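Local coordinates for protein putative methyltransferase from antibiotic biosynthesis pathway (Anabaena variabilis ATCC 29413, PDB 3EGE) that probably transfers methyl groups from S-adenosylmethionine to a substrate that is not established, at residues L129-R134 against L153-L158; R134-I139 against I248-R253. All coordinates share one frame; numbering follows the deposited sequence.

Contact 1 of 2, residues L129-R134 against L153-L158; sequences LTFDIR and LRFLPL
The carbonyl oxygen Phe155 O takes the guanidinium of Arg134: NH2 donates to it at 2.7 Å, nearly straight and in the guanidinium plane, while NH1 adds weak bonds to Phe155 O and Leu153 O. The carboxylate of Asp132 fixes the rotation of this group. Asp132 OD1 accepts from Arg134 NE at 2.9 Å on the syn side, a salt bridge, and from Arg134 N at 3.0 Å, which closes an Asx turn. With CG anti to the backbone N (chi1 -174°), Asp132 also points OD2 at the loop, where Leu158 N meets it at 2.9 Å from above the carboxylate plane. Pro157 CG sits over the centre of one guanidinium face. A water donates to both Phe131 O and Leu156 O, and Gln161 NE2 binds the same two oxygens. Alongside, Phe155 CD2 lies over the rim of one face of the Phe131 ring, the two planes inclined at 47°, and Thr130 OG1, hydrogen-bonded to Gln161 OE1, comes in at the Phe155 ring edge. Ile133 CG2 packs on Leu153 CD1. The loop between helices 146-153 and 158-169 is thus fastened to the C-terminal end of strand 126-131, where Rossmann-like methyltransferases generally place cofactor and substrate.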
loop_
_atom_site.group_PDB
_atom_site.type_symbol
_atom_site.label_atom_id
_atom_site.label_comp_id
_atom_site.label_asym_id
_atom_site.label_seq_id
_atom_site.Cartn_x
_atom_site.Cartn_y
_atom_site.Cartn_z
ATOM N N LEU A 129 -1.800 -1.956 -5.832
ATOM C CA LEU A 129 -1.408 -2.786 -4.681
ATOM C C LEU A 129 -2.454 -2.400 -3.643
ATOM O O LEU A 129 -2.507 -1.248 -3.195
ATOM C CB LEU A 129 0.003 -2.551 -4.137
ATOM C CG LEU A 129 0.392 -3.446 -2.927
ATOM C CD1 LEU A 129 0.218 -4.959 -3.215
ATOM C CD2 LEU A 129 1.811 -3.173 -2.423
ATOM N N THR A 130 -3.289 -3.382 -3.302
ATOM C CA THR A 130 -4.421 -3.215 -2.401
ATOM C C THR A 130 -4.490 -4.424 -1.465
ATOM O O THR A 130 -3.535 -5.186 -1.351
ATOM C CB THR A 130 -5.730 -2.999 -3.236
ATOM O OG1 THR A 130 -6.836 -2.697 -2.382
ATOM C CG2 THR A 130 -6.041 -4.215 -4.128
ATOM N N PHE A 131 -5.612 -4.576 -0.783
ATOM C CA PHE A 131 -5.795 -5.644 0.162
ATOM C C PHE A 131 -7.268 -5.985 0.428
ATOM O O PHE A 131 -8.192 -5.204 0.143
ATOM C CB PHE A 131 -5.154 -5.231 1.518
ATOM C CG PHE A 131 -5.835 -4.050 2.166
ATOM C CD1 PHE A 131 -5.492 -2.750 1.802
ATOM C CD2 PHE A 131 -6.859 -4.229 3.083
ATOM C CE1 PHE A 131 -6.146 -1.644 2.354
ATOM C CE2 PHE A 131 -7.522 -3.132 3.650
ATOM C CZ PHE A 131 -7.166 -1.838 3.283
ATOM N N ASP A 132 -7.422 -7.162 1.034
ATOM C CA ASP A 132 -8.651 -7.625 1.620
ATOM C C ASP A 132 -8.284 -8.470 2.873
ATOM O O ASP A 132 -7.866 -9.630 2.767
ATOM C CB ASP A 132 -9.466 -8.409 0.622
ATOM C CG ASP A 132 -10.824 -8.788 1.155
ATOM O OD1 ASP A 132 -11.094 -8.572 2.371
ATOM O OD2 ASP A 132 -11.613 -9.297 0.347
ATOM N N ILE A 133 -8.493 -7.882 4.049
ATOM C CA ILE A 133 -8.206 -8.543 5.338
ATOM C C ILE A 133 -9.002 -9.874 5.523
ATOM O O ILE A 133 -8.528 -10.794 6.194
ATOM C CB ILE A 133 -8.455 -7.559 6.545
ATOM C CG1 ILE A 133 -7.660 -7.976 7.790
ATOM C CG2 ILE A 133 -9.959 -7.456 6.858
ATOM C CD1 ILE A 133 -6.196 -7.908 7.657
ATOM N N ARG A 134 -10.183 -9.958 4.894
ATOM C CA ARG A 134 -11.024 -11.158 4.858
ATOM C C ARG A 134 -10.324 -12.376 4.230
ATOM O O ARG A 134 -10.770 -13.514 4.459
ATOM C CB ARG A 134 -12.376 -10.887 4.123
ATOM C CG ARG A 134 -13.369 -9.973 4.886
ATOM C CD ARG A 134 -14.504 -9.366 4.025
ATOM N NE ARG A 134 -13.844 -8.336 3.300
ATOM C CZ ARG A 134 -13.928 -7.014 3.449
ATOM N NH1 ARG A 134 -14.850 -6.387 4.164
ATOM N NH2 ARG A 134 -13.114 -6.311 2.715
ATOM N N LEU A 153 -10.864 -3.897 7.757
ATOM C CA LEU A 153 -12.163 -4.497 7.461
ATOM C C LEU A 153 -13.212 -3.505 6.931
ATOM O O LEU A 153 -14.215 -3.927 6.351
ATOM C CB LEU A 153 -12.673 -5.289 8.689
ATOM C CG LEU A 153 -13.874 -6.216 8.537
ATOM C CD1 LEU A 153 -13.562 -7.353 7.576
ATOM C CD2 LEU A 153 -14.320 -6.732 9.903
ATOM N N ARG A 154 -12.984 -2.204 7.116
ATOM C CA ARG A 154 -13.857 -1.155 6.558
ATOM C C ARG A 154 -13.857 -1.124 5.038
ATOM O O ARG A 154 -14.865 -0.789 4.444
ATOM C CB ARG A 154 -13.503 0.242 7.104
ATOM C CG ARG A 154 -13.903 0.434 8.565
ATOM C CD ARG A 154 -13.808 1.897 9.035
ATOM N NE ARG A 154 -12.442 2.351 9.348
ATOM C CZ ARG A 154 -11.593 3.010 8.534
ATOM N NH1 ARG A 154 -11.898 3.332 7.262
ATOM N NH2 ARG A 154 -10.391 3.360 9.000
ATOM N N PHE A 155 -12.750 -1.494 4.413
ATOM C CA PHE A 155 -12.641 -1.457 2.963
ATOM C C PHE A 155 -13.331 -2.647 2.289
ATOM O O PHE A 155 -13.579 -3.628 2.922
ATOM C CB PHE A 155 -11.159 -1.320 2.554
ATOM C CG PHE A 155 -10.946 -0.946 1.107
ATOM C CD1 PHE A 155 -11.690 0.099 0.500
ATOM C CD2 PHE A 155 -9.968 -1.597 0.352
ATOM C CE1 PHE A 155 -11.507 0.422 -0.846
ATOM C CE2 PHE A 155 -9.753 -1.250 -0.973
ATOM C CZ PHE A 155 -10.532 -0.239 -1.572
ATOM N N LEU A 156 -13.678 -2.490 1.015
ATOM C CA LEU A 156 -14.383 -3.460 0.208
ATOM C C LEU A 156 -13.699 -4.812 -0.005
ATOM O O LEU A 156 -12.472 -4.888 -0.083
ATOM C CB LEU A 156 -14.565 -2.915 -1.217
ATOM C CG LEU A 156 -15.382 -1.675 -1.506
ATOM C CD1 LEU A 156 -15.244 -1.357 -2.990
ATOM C CD2 LEU A 156 -16.827 -1.888 -1.096
ATOM N N PRO A 157 -14.503 -5.886 -0.124
ATOM C CA PRO A 157 -13.974 -7.180 -0.538
ATOM C C PRO A 157 -13.245 -7.105 -1.904
ATOM O O PRO A 157 -13.622 -6.294 -2.762
ATOM C CB PRO A 157 -15.243 -8.035 -0.687
ATOM C CG PRO A 157 -16.175 -7.451 0.292
ATOM C CD PRO A 157 -15.941 -5.977 0.191
ATOM N N LEU A 158 -12.232 -7.955 -2.091
ATOM C CA LEU A 158 -11.423 -7.968 -3.319
ATOM C C LEU A 158 -12.271 -8.111 -4.590
ATOM O O LEU A 158 -11.978 -7.466 -5.591
ATOM C CB LEU A 158 -10.371 -9.090 -3.282
ATOM C CG LEU A 158 -9.231 -8.993 -4.315
ATOM C CD1 LEU A 158 -8.279 -7.846 -3.950
ATOM C CD2 LEU A 158 -8.494 -10.325 -4.380
HETATM O O HOH W 1 -10.440 -4.652 1.441
#

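Contact 2 of 2, residues R134-I139 against I248-R253; sequences RLAQRI and IDIGYR
Gln137 and Asp249 join the 134-139 loop to the 248-253 segment through a pair of hydrogen bonds, where the chain passes from edge strand 247-248 to inner strand 252-258 of the mixed sheet of a Rossmann-like methyltransferase fold. Gln137 N donates to Asp249 O at 3.2 Å, almost perfectly straight. In return, Asp249 N reaches Gln137 OE1 at the same length, but from above the amide's carbonyl plane, 43° out of it. Gln137 CG stands between its own backbone N and carbonyl carbon (chi1 71°), and the extended chain beyond it carries the amide back over Ile248, whose CG1 lies 3.4 Å from Gln137 CD.

The tightly packed part is made by three buried isoleucines. Ile139 CD1 touches both of the others, 3.6 Å from Ile248 CD1 and 3.8 Å from Ile250 CG1, crossing Ile250 at about a right angle. Tyr142 and Ala190 also touch Ile250 here. Next to them, Ala136 and Ile250 bring the backbones closest, and Ala136 CB rests 3.4 Å from Ile250 C.

The solvent side is looser, formed by the exposed Leu135 and Gln137. Leu135 lies across the buried Arg253, its CB and CD1 meeting the guanidinium at a slant by van der Waals contact, Leu135 CB 3.6 Å from Arg253 NH2. Asp249 holds that guanidinium end-on, NH1 to OD1 and NH2 to OD2, with NH1 also donating to Tyr252 O. Asp249 OD1 has a second donor: Gly251 N meets it at 2.8 Å from above the carboxylate plane, closing an Asx turn.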
loop_
_atom_site.group_PDB
_atom_site.type_symbol
_atom_site.label_atom_id
_atom_site.label_comp_id
_atom_site.label_asym_id
_atom_site.label_seq_id
_atom_site.Cartn_x
_atom_site.Cartn_y
_atom_site.Cartn_z
ATOM N N ARG A 134 -10.183 -9.958 4.894
ATOM C CA ARG A 134 -11.024 -11.158 4.858
ATOM C C ARG A 134 -10.324 -12.376 4.230
ATOM O O ARG A 134 -10.770 -13.514 4.459
ATOM C CB ARG A 134 -12.376 -10.887 4.123
ATOM C CG ARG A 134 -13.369 -9.973 4.886
ATOM C CD ARG A 134 -14.504 -9.366 4.025
ATOM N NE ARG A 134 -13.844 -8.336 3.300
ATOM C CZ ARG A 134 -13.928 -7.014 3.449
ATOM N NH1 ARG A 134 -14.850 -6.387 4.164
ATOM N NH2 ARG A 134 -13.114 -6.311 2.715
ATOM N N LEU A 135 -9.287 -12.127 3.410
ATOM C CA LEU A 135 -8.481 -13.174 2.748
ATOM C C LEU A 135 -7.193 -13.518 3.496
ATOM O O LEU A 135 -6.501 -14.472 3.110
ATOM C CB LEU A 135 -8.108 -12.727 1.339
ATOM C CG LEU A 135 -9.258 -12.393 0.385
ATOM C CD1 LEU A 135 -8.691 -11.786 -0.900
ATOM C CD2 LEU A 135 -10.071 -13.640 0.143
ATOM N N ALA A 136 -6.877 -12.755 4.552
ATOM C CA ALA A 136 -5.692 -12.987 5.348
ATOM C C ALA A 136 -5.824 -14.241 6.250
ATOM O O ALA A 136 -6.933 -14.686 6.639
ATOM C CB ALA A 136 -5.362 -11.742 6.195
ATOM N N GLN A 137 -4.667 -14.821 6.537
ATOM C CA GLN A 137 -4.567 -15.902 7.473
ATOM C C GLN A 137 -4.448 -15.268 8.878
ATOM O O GLN A 137 -4.189 -14.064 9.005
ATOM C CB GLN A 137 -3.418 -16.843 7.103
ATOM C CG GLN A 137 -2.000 -16.357 7.288
ATOM C CD GLN A 137 -1.013 -17.325 6.617
ATOM O OE1 GLN A 137 -0.706 -17.196 5.425
ATOM N NE2 GLN A 137 -0.566 -18.336 7.365
ATOM N N ARG A 138 -4.737 -16.067 9.902
ATOM C CA ARG A 138 -4.666 -15.656 11.318
ATOM C C ARG A 138 -3.291 -15.017 11.635
ATOM O O ARG A 138 -2.278 -15.642 11.400
ATOM C CB ARG A 138 -4.901 -16.894 12.188
ATOM C CG ARG A 138 -4.766 -16.710 13.691
ATOM C CD ARG A 138 -6.011 -16.198 14.364
ATOM N NE ARG A 138 -5.693 -15.695 15.699
ATOM C CZ ARG A 138 -5.373 -16.447 16.754
ATOM N NH1 ARG A 138 -5.353 -17.774 16.721
ATOM N NH2 ARG A 138 -5.088 -15.843 17.887
ATOM N N ILE A 139 -3.277 -13.783 12.123
ATOM C CA ILE A 139 -2.035 -13.065 12.492
ATOM C C ILE A 139 -2.142 -12.679 13.963
ATOM O O ILE A 139 -3.160 -12.132 14.386
ATOM C CB ILE A 139 -1.815 -11.705 11.682
ATOM C CG1 ILE A 139 -2.102 -11.867 10.189
ATOM C CG2 ILE A 139 -0.388 -11.171 11.843
ATOM C CD1 ILE A 139 -1.289 -13.008 9.533
ATOM N N ILE A 248 4.305 -14.787 4.462
ATOM C CA ILE A 248 2.931 -14.980 4.941
ATOM C C ILE A 248 1.913 -14.171 4.120
ATOM O O ILE A 248 2.244 -13.109 3.596
ATOM C CB ILE A 248 2.831 -14.577 6.453
ATOM C CG1 ILE A 248 1.620 -15.236 7.117
ATOM C CG2 ILE A 248 2.827 -13.055 6.637
ATOM C CD1 ILE A 248 1.561 -15.040 8.634
ATOM N N ASP A 249 0.685 -14.685 4.028
ATOM C CA ASP A 249 -0.387 -14.005 3.330
ATOM C C ASP A 249 -1.242 -13.243 4.328
ATOM O O ASP A 249 -1.973 -13.848 5.090
ATOM C CB ASP A 249 -1.278 -14.969 2.526
ATOM C CG ASP A 249 -2.287 -14.225 1.620
ATOM O OD1 ASP A 249 -2.309 -12.980 1.567
ATOM O OD2 ASP A 249 -3.063 -14.885 0.946
ATOM N N ILE A 250 -1.180 -11.918 4.264
ATOM C CA ILE A 250 -1.987 -11.035 5.117
ATOM C C ILE A 250 -3.023 -10.278 4.257
ATOM O O ILE A 250 -3.496 -9.201 4.631
ATOM C CB ILE A 250 -1.091 -10.112 5.976
ATOM C CG1 ILE A 250 0.062 -10.929 6.606
ATOM C CG2 ILE A 250 -1.903 -9.447 7.135
ATOM C CD1 ILE A 250 1.055 -10.085 7.393
ATOM N N GLY A 251 -3.429 -10.904 3.145
ATOM C CA GLY A 251 -4.439 -10.368 2.261
ATOM C C GLY A 251 -4.021 -9.268 1.300
ATOM O O GLY A 251 -4.893 -8.656 0.700
ATOM N N TYR A 252 -2.715 -9.023 1.137
ATOM C CA TYR A 252 -2.246 -8.024 0.170
ATOM C C TYR A 252 -2.330 -8.633 -1.225
ATOM O O TYR A 252 -1.922 -9.796 -1.444
ATOM C CB TYR A 252 -0.844 -7.516 0.481
ATOM C CG TYR A 252 -0.785 -6.717 1.760
ATOM C CD1 TYR A 252 -0.589 -7.368 3.007
ATOM C CD2 TYR A 252 -0.948 -5.337 1.744
ATOM C CE1 TYR A 252 -0.529 -6.644 4.225
ATOM C CE2 TYR A 252 -0.884 -4.566 2.954
ATOM C CZ TYR A 252 -0.675 -5.235 4.203
ATOM O OH TYR A 252 -0.623 -4.549 5.416
ATOM N N ARG A 253 -2.866 -7.828 -2.149
ATOM C CA ARG A 253 -3.156 -8.254 -3.513
ATOM C C ARG A 253 -2.863 -7.169 -4.555
ATOM O O ARG A 253 -3.177 -5.991 -4.347
ATOM C CB ARG A 253 -4.662 -8.551 -3.625
ATOM C CG ARG A 253 -5.204 -9.692 -2.792
ATOM C CD ARG A 253 -4.829 -11.050 -3.405
ATOM N NE ARG A 253 -5.320 -12.154 -2.601
ATOM C CZ ARG A 253 -4.803 -12.588 -1.446
ATOM N NH1 ARG A 253 -3.750 -12.028 -0.905
ATOM N NH2 ARG A 253 -5.364 -13.603 -0.813
#

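Contacts 1 and 2 have centres about 10 Å apart and share Arg134, which turns its guanidinium to the 153-158 loop while the chain runs on toward the 248-253 segment. Their segments alternate along the chain: 129-134, 134-139, 153-158, then 248-253. Strands 126-131 and 252-258 are antiparallel neighbours in the one mixed sheet, and probable backbone hydrogen bonds, Thr130 N to Arg253 O and Asp132 N to Gly251 O, tie the two contacts directly. Leu158 CD1 also packs on Arg253 CB. The chain leaving strand 126-131 is therefore held both by the loop after helix 146-153 and by a much later part of the sequence, joining the parallel core to the antiparallel strands.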